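Local coordinates for stromal cell-derived factor 2-like protein (Arabidopsis thaliana, PDB 3MAL), which serves endoplasmic reticulum protein quality control and the unfolded protein response, in a complex with ERDJ3B and BIP1 that the plant immune receptor EFR needs to accumulate and function, at residues V144-H158 and Q170-W184. Residues are numbered along the deposited sequence; the frame is centred on the assembly and turned at random.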
ATOM      1  N   VAL A 144       8.996  -7.670   0.290  1.00  9.22           N
ATOM      2  CA  VAL A 144       9.303  -6.228   0.304  1.00  8.29           C
ATOM      3  C   VAL A 144       8.681  -5.593   1.544  1.00  8.29           C
ATOM      4  O   VAL A 144       7.803  -6.176   2.195  1.00  7.91           O
ATOM      5  CB  VAL A 144       8.761  -5.471  -0.981  1.00  7.28           C
ATOM      6  CG1 VAL A 144       9.315  -6.094  -2.267  1.00  6.16           C
ATOM      7  CG2 VAL A 144       7.207  -5.449  -1.018  1.00  6.02           C
ATOM      8  N   ARG A 145       9.141  -4.390   1.858  1.00  8.96           N
ATOM      9  CA  ARG A 145       8.472  -3.541   2.850  1.00  8.67           C
ATOM     10  C   ARG A 145       8.185  -2.247   2.126  1.00  8.66           C
ATOM     11  O   ARG A 145       8.851  -1.936   1.134  1.00  9.26           O
ATOM     12  CB  ARG A 145       9.379  -3.280   4.061  1.00  8.49           C
ATOM     13  CG  ARG A 145       9.738  -4.538   4.850  1.00  9.86           C
ATOM     14  CD  ARG A 145      10.458  -4.227   6.189  1.00 14.82           C
ATOM     15  NE  ARG A 145      11.365  -5.329   6.539  1.00 20.53           N
ATOM     16  CZ  ARG A 145      11.061  -6.359   7.320  1.00 19.24           C
ATOM     17  NH1 ARG A 145       9.880  -6.462   7.887  1.00 22.36           N
ATOM     18  NH2 ARG A 145      11.966  -7.276   7.554  1.00 22.65           N
ATOM     19  N   LEU A 146       7.193  -1.502   2.607  1.00  8.91           N
ATOM     20  CA  LEU A 146       6.943  -0.135   2.133  1.00  8.31           C
ATOM     21  C   LEU A 146       7.014   0.805   3.334  1.00  9.04           C
ATOM     22  O   LEU A 146       6.228   0.697   4.287  1.00  7.90           O
ATOM     23  CB  LEU A 146       5.575  -0.051   1.467  1.00  8.76           C
ATOM     24  CG  LEU A 146       5.417  -0.800   0.141  1.00  9.71           C
ATOM     25  CD1 LEU A 146       3.958  -0.959  -0.160  1.00 11.87           C
ATOM     26  CD2 LEU A 146       6.134  -0.058  -0.978  1.00 12.44           C
ATOM     27  N   GLN A 147       7.966   1.723   3.284  1.00  9.64           N
ATOM     28  CA  GLN A 147       8.185   2.654   4.390  1.00  9.91           C
ATOM     29  C   GLN A 147       7.671   4.051   4.055  1.00  9.82           C
ATOM     30  O   GLN A 147       8.094   4.672   3.084  1.00  9.83           O
ATOM     31  CB  GLN A 147       9.658   2.689   4.805  1.00  9.97           C
ATOM     32  CG  GLN A 147       9.877   3.501   6.091  1.00 11.08           C
ATOM     33  CD  GLN A 147      11.322   3.590   6.524  1.00 15.23           C
ATOM     34  OE1 GLN A 147      12.239   3.508   5.701  1.00 14.27           O
ATOM     35  NE2 GLN A 147      11.537   3.753   7.836  1.00 13.89           N
ATOM     36  N   HIS A 148       6.739   4.534   4.865  1.00  9.83           N
ATOM     37  CA  HIS A 148       6.160   5.836   4.632  1.00 10.38           C
ATOM     38  C   HIS A 148       7.269   6.882   4.806  1.00 10.26           C
ATOM     39  O   HIS A 148       7.908   6.927   5.854  1.00 12.25           O
ATOM     40  CB  HIS A 148       4.995   6.058   5.601  1.00  9.94           C
ATOM     41  CG  HIS A 148       4.208   7.318   5.345  1.00 10.22           C
ATOM     42  ND1 HIS A 148       4.213   8.390   6.214  1.00 10.86           N
ATOM     43  CD2 HIS A 148       3.377   7.661   4.333  1.00  6.54           C
ATOM     44  CE1 HIS A 148       3.426   9.344   5.744  1.00  9.80           C
ATOM     45  NE2 HIS A 148       2.903   8.925   4.606  1.00  8.44           N
ATOM     46  N   ILE A 149       7.507   7.688   3.778  1.00 10.35           N
ATOM     47  CA  ILE A 149       8.583   8.711   3.806  1.00 11.73           C
ATOM     48  C   ILE A 149       8.454   9.697   4.979  1.00 11.82           C
ATOM     49  O   ILE A 149       9.413   9.870   5.737  1.00 11.84           O
ATOM     50  CB  ILE A 149       8.697   9.534   2.482  1.00 11.22           C
ATOM     51  CG1 ILE A 149       8.992   8.642   1.269  1.00 10.84           C
ATOM     52  CG2 ILE A 149       9.747  10.701   2.632  1.00 12.14           C
ATOM     53  CD1 ILE A 149      10.336   7.924   1.277  1.00 11.56           C
ATOM     54  N   ASP A 150       7.271  10.297   5.152  1.00 12.31           N
ATOM     55  CA  ASP A 150       7.101  11.410   6.102  1.00 13.20           C
ATOM     56  C   ASP A 150       7.135  11.007   7.567  1.00 13.41           C
ATOM     57  O   ASP A 150       7.618  11.776   8.408  1.00 13.58           O
ATOM     58  CB  ASP A 150       5.834  12.239   5.779  1.00 13.44           C
ATOM     59  CG  ASP A 150       6.021  13.135   4.556  1.00 13.96           C
ATOM     60  OD1 ASP A 150       7.171  13.286   4.111  1.00 13.67           O
ATOM     61  OD2 ASP A 150       5.037  13.679   4.019  1.00 12.45           O
ATOM     62  N   THR A 151       6.628   9.812   7.876  1.00 13.04           N
ATOM     63  CA  THR A 151       6.566   9.335   9.253  1.00 12.58           C
ATOM     64  C   THR A 151       7.590   8.257   9.574  1.00 12.64           C
ATOM     65  O   THR A 151       7.791   7.939  10.738  1.00 12.71           O
ATOM     66  CB  THR A 151       5.179   8.732   9.599  1.00 13.29           C
ATOM     67  OG1 THR A 151       4.894   7.655   8.699  1.00 12.29           O
ATOM     68  CG2 THR A 151       4.069   9.776   9.530  1.00 12.21           C
ATOM     69  N   SER A 152       8.207   7.674   8.547  1.00 11.79           N
ATOM     70  CA  SER A 152       9.058   6.486   8.696  1.00 11.44           C
ATOM     71  C   SER A 152       8.325   5.200   9.149  1.00 11.03           C
ATOM     72  O   SER A 152       8.979   4.217   9.486  1.00 12.37           O
ATOM     73  CB  SER A 152      10.263   6.772   9.617  1.00 12.44           C
ATOM     74  OG  SER A 152      11.051   7.805   9.097  1.00 12.61           O
ATOM     75  N   GLY A 153       6.990   5.189   9.123  1.00 10.28           N
ATOM     76  CA  GLY A 153       6.212   3.983   9.433  1.00  9.95           C
ATOM     77  C   GLY A 153       6.269   2.915   8.333  1.00  9.81           C
ATOM     78  O   GLY A 153       6.137   3.243   7.148  1.00 10.69           O
ATOM     79  N   TYR A 154       6.501   1.652   8.694  1.00  9.06           N
ATOM     80  CA  TYR A 154       6.376   0.554   7.729  1.00  8.33           C
ATOM     81  C   TYR A 154       4.905   0.190   7.650  1.00  8.27           C
ATOM     82  O   TYR A 154       4.242   0.065   8.687  1.00  7.96           O
ATOM     83  CB  TYR A 154       7.186  -0.682   8.163  1.00  8.76           C
ATOM     84  CG  TYR A 154       8.650  -0.399   8.238  1.00  9.30           C
ATOM     85  CD1 TYR A 154       9.407  -0.294   7.066  1.00  9.41           C
ATOM     86  CD2 TYR A 154       9.278  -0.173   9.465  1.00  9.77           C
ATOM     87  CE1 TYR A 154      10.763  -0.026   7.108  1.00 12.69           C
ATOM     88  CE2 TYR A 154      10.652   0.097   9.518  1.00 12.70           C
ATOM     89  CZ  TYR A 154      11.382   0.178   8.319  1.00 13.15           C
ATOM     90  OH  TYR A 154      12.736   0.460   8.309  1.00 13.33           O
ATOM     91  N   LEU A 155       4.397   0.051   6.425  1.00  7.95           N
ATOM     92  CA  LEU A 155       3.062  -0.486   6.197  1.00  7.17           C
ATOM     93  C   LEU A 155       2.956  -1.842   6.916  1.00  7.61           C
ATOM     94  O   LEU A 155       3.784  -2.748   6.704  1.00  7.61           O
ATOM     95  CB  LEU A 155       2.818  -0.667   4.681  1.00  7.14           C
ATOM     96  CG  LEU A 155       1.411  -1.143   4.310  1.00  7.46           C
ATOM     97  CD1 LEU A 155       0.404  -0.004   4.547  1.00  8.48           C
ATOM     98  CD2 LEU A 155       1.397  -1.594   2.843  1.00  6.74           C
ATOM     99  N   HIS A 156       1.911  -1.998   7.720  1.00  7.20           N
ATOM    100  CA  HIS A 156       1.846  -3.082   8.690  1.00  7.89           C
ATOM    101  C   HIS A 156       0.430  -3.639   8.745  1.00  8.13           C
ATOM    102  O   HIS A 156      -0.524  -2.890   8.589  1.00  6.73           O
ATOM    103  CB  HIS A 156       2.208  -2.512  10.075  1.00  7.96           C
ATOM    104  CG  HIS A 156       2.552  -3.553  11.089  1.00  9.49           C
ATOM    105  ND1 HIS A 156       1.610  -4.114  11.929  1.00 10.67           N
ATOM    106  CD2 HIS A 156       3.735  -4.115  11.419  1.00  7.64           C
ATOM    107  CE1 HIS A 156       2.198  -4.988  12.724  1.00  8.98           C
ATOM    108  NE2 HIS A 156       3.488  -4.997  12.443  1.00 12.36           N
ATOM    109  N   SER A 157       0.299  -4.958   8.920  1.00  8.19           N
ATOM    110  CA  SER A 157      -0.967  -5.538   9.326  1.00  8.50           C
ATOM    111  C   SER A 157      -0.752  -6.656  10.353  1.00  8.96           C
ATOM    112  O   SER A 157       0.385  -6.949  10.767  1.00  7.90           O
ATOM    113  CB  SER A 157      -1.779  -6.038   8.115  1.00  8.85           C
ATOM    114  OG  SER A 157      -3.169  -6.093   8.431  1.00 10.38           O
ATOM    115  N   HIS A 158      -1.860  -7.257  10.778  1.00  8.91           N
ATOM    116  CA  HIS A 158      -1.866  -8.259  11.858  1.00  9.32           C
ATOM    117  C   HIS A 158      -3.276  -8.816  12.035  1.00 10.34           C
ATOM    118  O   HIS A 158      -4.243  -8.277  11.504  1.00 10.51           O
ATOM    119  CB  HIS A 158      -1.380  -7.702  13.210  1.00  8.95           C
ATOM    120  CG  HIS A 158      -1.784  -6.277  13.491  1.00  8.10           C
ATOM    121  ND1 HIS A 158      -1.059  -5.457  14.332  1.00  9.01           N
ATOM    122  CD2 HIS A 158      -2.816  -5.524  13.037  1.00  8.37           C
ATOM    123  CE1 HIS A 158      -1.627  -4.263  14.391  1.00  8.28           C
ATOM    124  NE2 HIS A 158      -2.702  -4.278  13.617  1.00 10.99           N
ATOM    125  N   GLN A 170      -8.880  -6.863   8.485  1.00  7.62           N
ATOM    126  CA  GLN A 170      -7.822  -6.545   9.461  1.00  7.67           C
ATOM    127  C   GLN A 170      -7.495  -5.055   9.445  1.00  8.00           C
ATOM    128  O   GLN A 170      -7.586  -4.392   8.392  1.00  8.48           O
ATOM    129  CB  GLN A 170      -6.525  -7.336   9.165  1.00  7.42           C
ATOM    130  CG  GLN A 170      -6.676  -8.814   9.343  1.00  7.39           C
ATOM    131  CD  GLN A 170      -5.460  -9.623   8.922  1.00  8.04           C
ATOM    132  OE1 GLN A 170      -4.496  -9.116   8.313  1.00  8.70           O
ATOM    133  NE2 GLN A 170      -5.492 -10.898   9.249  1.00  5.88           N
ATOM    134  N   GLU A 171      -7.095  -4.544  10.609  1.00  7.28           N
ATOM    135  CA  GLU A 171      -6.461  -3.228  10.689  1.00  8.06           C
ATOM    136  C   GLU A 171      -5.196  -3.190   9.841  1.00  7.95           C
ATOM    137  O   GLU A 171      -4.386  -4.126   9.859  1.00  7.83           O
ATOM    138  CB  GLU A 171      -6.081  -2.874  12.136  1.00  7.68           C
ATOM    139  CG  GLU A 171      -5.806  -1.375  12.339  1.00  9.27           C
ATOM    140  CD  GLU A 171      -5.051  -1.090  13.622  1.00  8.82           C
ATOM    141  OE1 GLU A 171      -4.124  -1.847  13.935  1.00 13.08           O
ATOM    142  OE2 GLU A 171      -5.377  -0.107  14.307  1.00 10.68           O
ATOM    143  N   VAL A 172      -5.029  -2.086   9.118  1.00  7.81           N
ATOM    144  CA  VAL A 172      -3.751  -1.771   8.489  1.00  7.62           C
ATOM    145  C   VAL A 172      -3.244  -0.504   9.173  1.00  7.51           C
ATOM    146  O   VAL A 172      -4.022   0.419   9.448  1.00  6.96           O
ATOM    147  CB  VAL A 172      -3.908  -1.605   6.957  1.00  7.84           C
ATOM    148  CG1 VAL A 172      -2.597  -1.084   6.301  1.00  7.40           C
ATOM    149  CG2 VAL A 172      -4.336  -2.944   6.351  1.00  6.87           C
ATOM    150  N   CYS A 173      -1.954  -0.482   9.501  1.00  7.95           N
ATOM    151  CA  CYS A 173      -1.384   0.673  10.212  1.00  8.00           C
ATOM    152  C   CYS A 173       0.097   0.793   9.865  1.00  7.77           C
ATOM    153  O   CYS A 173       0.598   0.033   9.038  1.00  7.14           O
ATOM    154  CB  CYS A 173      -1.591   0.524  11.722  1.00  7.34           C
ATOM    155  SG  CYS A 173      -0.758  -0.899  12.442  1.00 11.29           S
ATOM    156  N   GLY A 174       0.771   1.777  10.468  1.00  8.00           N
ATOM    157  CA  GLY A 174       2.214   1.967  10.304  1.00  8.84           C
ATOM    158  C   GLY A 174       2.892   1.814  11.658  1.00 10.56           C
ATOM    159  O   GLY A 174       2.371   2.319  12.668  1.00 10.25           O
ATOM    160  N   ILE A 175       3.999   1.058  11.707  1.00 10.80           N
ATOM    161  CA  ILE A 175       4.817   0.947  12.939  1.00 11.86           C
ATOM    162  C   ILE A 175       6.268   1.220  12.624  1.00 12.25           C
ATOM    163  O   ILE A 175       6.693   1.184  11.457  1.00 11.87           O
ATOM    164  CB  ILE A 175       4.696  -0.416  13.698  1.00 12.04           C
ATOM    165  CG1 ILE A 175       5.526  -1.507  12.992  1.00 13.61           C
ATOM    166  CG2 ILE A 175       3.204  -0.795  13.927  1.00 11.80           C
ATOM    167  CD1 ILE A 175       5.695  -2.770  13.785  1.00 13.60           C
ATOM    168  N   ARG A 176       7.046   1.478  13.657  1.00 12.41           N
ATOM    169  CA  ARG A 176       8.373   2.008  13.410  1.00 13.62           C
ATOM    170  C   ARG A 176       9.483   0.981  13.268  1.00 13.46           C
ATOM    171  O   ARG A 176      10.550   1.318  12.780  1.00 13.58           O
ATOM    172  CB  ARG A 176       8.710   3.041  14.469  1.00 14.90           C
ATOM    173  CG  ARG A 176       7.653   4.155  14.509  1.00 18.94           C
ATOM    174  CD  ARG A 176       8.138   5.451  13.931  1.00 25.22           C
ATOM    175  NE  ARG A 176       7.070   6.449  13.897  1.00 30.79           N
ATOM    176  CZ  ARG A 176       7.260   7.756  14.098  1.00 33.83           C
ATOM    177  NH1 ARG A 176       8.479   8.222  14.386  1.00 38.00           N
ATOM    178  NH2 ARG A 176       6.234   8.597  14.033  1.00 33.27           N
ATOM    179  N   GLU A 177       9.228  -0.259  13.675  1.00 12.51           N
ATOM    180  CA  GLU A 177      10.227  -1.327  13.602  1.00 12.97           C
ATOM    181  C   GLU A 177       9.927  -2.354  12.506  1.00 12.75           C
ATOM    182  O   GLU A 177       8.768  -2.729  12.291  1.00 11.85           O
ATOM    183  CB  GLU A 177      10.277  -2.100  14.944  1.00 12.87           C
ATOM    184  CG  GLU A 177      10.678  -1.255  16.159  1.00 15.95           C
ATOM    185  CD  GLU A 177       9.578  -0.311  16.606  1.00 19.06           C
ATOM    186  OE1 GLU A 177       8.397  -0.710  16.639  1.00 22.37           O
ATOM    187  OE2 GLU A 177       9.889   0.839  16.905  1.00 19.63           O
ATOM    188  N   LYS A 178      10.990  -2.880  11.896  1.00 12.46           N
ATOM    189  CA  LYS A 178      10.872  -4.015  10.976  1.00 13.10           C
ATOM    190  C   LYS A 178      10.451  -5.247  11.744  1.00 13.65           C
ATOM    191  O   LYS A 178      11.063  -5.603  12.764  1.00 13.42           O
ATOM    192  CB  LYS A 178      12.194  -4.280  10.237  1.00 13.33           C
ATOM    193  CG  LYS A 178      12.693  -3.099   9.444  1.00 13.97           C
ATOM    194  CD  LYS A 178      13.845  -3.519   8.515  1.00 18.33           C
ATOM    195  CE  LYS A 178      14.121  -2.416   7.536  1.00 21.55           C
ATOM    196  NZ  LYS A 178      15.150  -2.823   6.527  1.00 25.62           N
ATOM    197  N   LYS A 179       9.370  -5.874  11.298  1.00 13.14           N
ATOM    198  CA  LYS A 179       8.899  -7.107  11.903  1.00 13.66           C
ATOM    199  C   LYS A 179       8.357  -8.018  10.823  1.00 13.16           C
ATOM    200  O   LYS A 179       8.146  -7.585   9.680  1.00 13.63           O
ATOM    201  CB  LYS A 179       7.778  -6.826  12.921  1.00 14.18           C
ATOM    202  CG  LYS A 179       8.172  -5.953  14.105  1.00 17.36           C
ATOM    203  CD  LYS A 179       6.982  -5.821  15.077  1.00 21.27           C
ATOM    204  CE  LYS A 179       7.368  -4.995  16.297  1.00 23.22           C
ATOM    205  NZ  LYS A 179       6.239  -4.829  17.278  1.00 25.06           N
ATOM    206  N   ALA A 180       8.098  -9.269  11.187  1.00 12.82           N
ATOM    207  CA  ALA A 180       7.486 -10.234  10.270  1.00 11.70           C
ATOM    208  C   ALA A 180       6.148  -9.714   9.705  1.00 11.28           C
ATOM    209  O   ALA A 180       5.835  -9.933   8.534  1.00 10.79           O
ATOM    210  CB  ALA A 180       7.295 -11.571  10.982  1.00 11.30           C
ATOM    211  N   ASP A 181       5.385  -9.010  10.543  1.00 10.72           N
ATOM    212  CA  ASP A 181       4.068  -8.469  10.156  1.00 11.06           C
ATOM    213  C   ASP A 181       4.141  -7.185   9.331  1.00 10.06           C
ATOM    214  O   ASP A 181       3.105  -6.562   9.072  1.00 10.16           O
ATOM    215  CB  ASP A 181       3.197  -8.197  11.396  1.00 11.53           C
ATOM    216  CG  ASP A 181       2.613  -9.465  12.013  1.00 15.68           C
ATOM    217  OD1 ASP A 181       2.306 -10.431  11.293  1.00 16.68           O
ATOM    218  OD2 ASP A 181       2.440  -9.480  13.248  1.00 18.51           O
ATOM    219  N   ASN A 182       5.336  -6.748   8.925  1.00  9.80           N
ATOM    220  CA  ASN A 182       5.385  -5.693   7.893  1.00  9.27           C
ATOM    221  C   ASN A 182       6.100  -6.093   6.596  1.00  9.31           C
ATOM    222  O   ASN A 182       6.592  -5.251   5.858  1.00  9.08           O
ATOM    223  CB  ASN A 182       5.770  -4.284   8.432  1.00  9.77           C
ATOM    224  CG  ASN A 182       6.933  -4.290   9.398  1.00 10.72           C
ATOM    225  OD1 ASN A 182       8.055  -4.670   9.040  1.00  9.61           O
ATOM    226  ND2 ASN A 182       6.690  -3.797  10.628  1.00  8.84           N
ATOM    227  N   ILE A 183       6.146  -7.391   6.333  1.00  8.83           N
ATOM    228  CA  ILE A 183       6.595  -7.836   5.031  0.50  9.53           C
ATOM    229  C   ILE A 183       5.385  -8.090   4.129  1.00  8.92           C
ATOM    230  O   ILE A 183       4.338  -8.620   4.554  1.00  8.94           O
ATOM    231  CB  ILE A 183       7.582  -9.026   5.108  0.50  9.70           C
ATOM    232  CG1 ILE A 183       8.164  -9.341   3.720  0.50 10.44           C
ATOM    233  CG2 ILE A 183       6.939 -10.230   5.759  0.50 11.43           C
ATOM    234  CD1 ILE A 183       7.312 -10.257   2.865  0.50 12.31           C
ATOM    235  N   TRP A 184       5.512  -7.629   2.892  1.00  8.91           N
ATOM    236  CA  TRP A 184       4.450  -7.751   1.896  1.00  9.70           C
ATOM    237  C   TRP A 184       4.998  -8.370   0.605  1.00  9.69           C
ATOM    238  O   TRP A 184       6.206  -8.385   0.374  1.00  9.17           O
ATOM    239  CB  TRP A 184       3.851  -6.365   1.585  1.00  8.99           C
ATOM    240  CG  TRP A 184       3.179  -5.716   2.780  1.00  9.22           C
ATOM    241  CD1 TRP A 184       3.790  -5.056   3.811  1.00  7.84           C
ATOM    242  CD2 TRP A 184       1.768  -5.668   3.058  1.00  8.50           C
ATOM    243  NE1 TRP A 184       2.848  -4.601   4.711  1.00  8.99           N
ATOM    244  CE2 TRP A 184       1.604  -4.963   4.274  1.00  8.41           C
ATOM    245  CE3 TRP A 184       0.636  -6.156   2.405  1.00  8.38           C
ATOM    246  CZ2 TRP A 184       0.341  -4.731   4.845  1.00  8.53           C
ATOM    247  CZ3 TRP A 184      -0.623  -5.926   2.967  1.00  8.06           C
ATOM    248  CH2 TRP A 184      -0.756  -5.213   4.173  1.00  8.00           C
TER
HETATM  249  O   HOH W   1       6.249  -2.599   5.065  1.00  7.82           O
HETATM  250  O   HOH W   2      10.744   3.672  11.315  1.00 26.78           O
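Four strands make up the third MIR repeat of this beta-trefoil, and here they meet: the hairpin of strands 154-161 and 170-175, and the barrel strands 143-148 and 184-190. In the hairpin, Tyr154 and His156 form antiparallel hydrogen-bonded pairs with Ile175 and Cys173; in the barrel, Val144 pairs the same way with Trp184. The chain between them, from Arg176 onward, links the two ladders and folds back over the hairpin. Asn182 ties this connection together: OD1 takes Arg145 NH1 at 2.8 Å as well as the backbone N of Lys179, while ND2 donates to Glu177 O. The same NH1 reaches Lys179 O, which lies in the guanidinium plane, and Lys178 CB sits over one guanidinium face. The carbons of Lys178 also run past the phenol of Tyr154, with CE 3.3 Å from OH. Arg145 NE meanwhile makes a salt bridge with Glu132, which lies just after strand 127-131.

The His156 imidazole has Ile175 CG2 over one face, 4.1 Å from the ring centroid, and Asn182 ND2 at its edge, 3.1 Å from CD2; its ND1 is buried without a polar partner. Farther along, His158 NE2 donates to Glu171 OE1 at 2.8 Å, meeting the oxygen nearly along its C-O axis, and Ser104, Ile106 and Ser107 also bond this carboxylate. Toward the interior, with Leu155 CG anti to the backbone N (chi1 -176°), the two methyls part: CD1 meets Val172 CG1 at 3.6 Å and CD2 lies over the five-membered ring of Trp184. A water takes the N-H of Leu146 and lies within hydrogen-bonding reach of Leu155 O and Asn182 O. Trp184 NE1 donates to that same Leu155 O at 2.9 Å, approaching from above the carbonyl plane, 68° out of it.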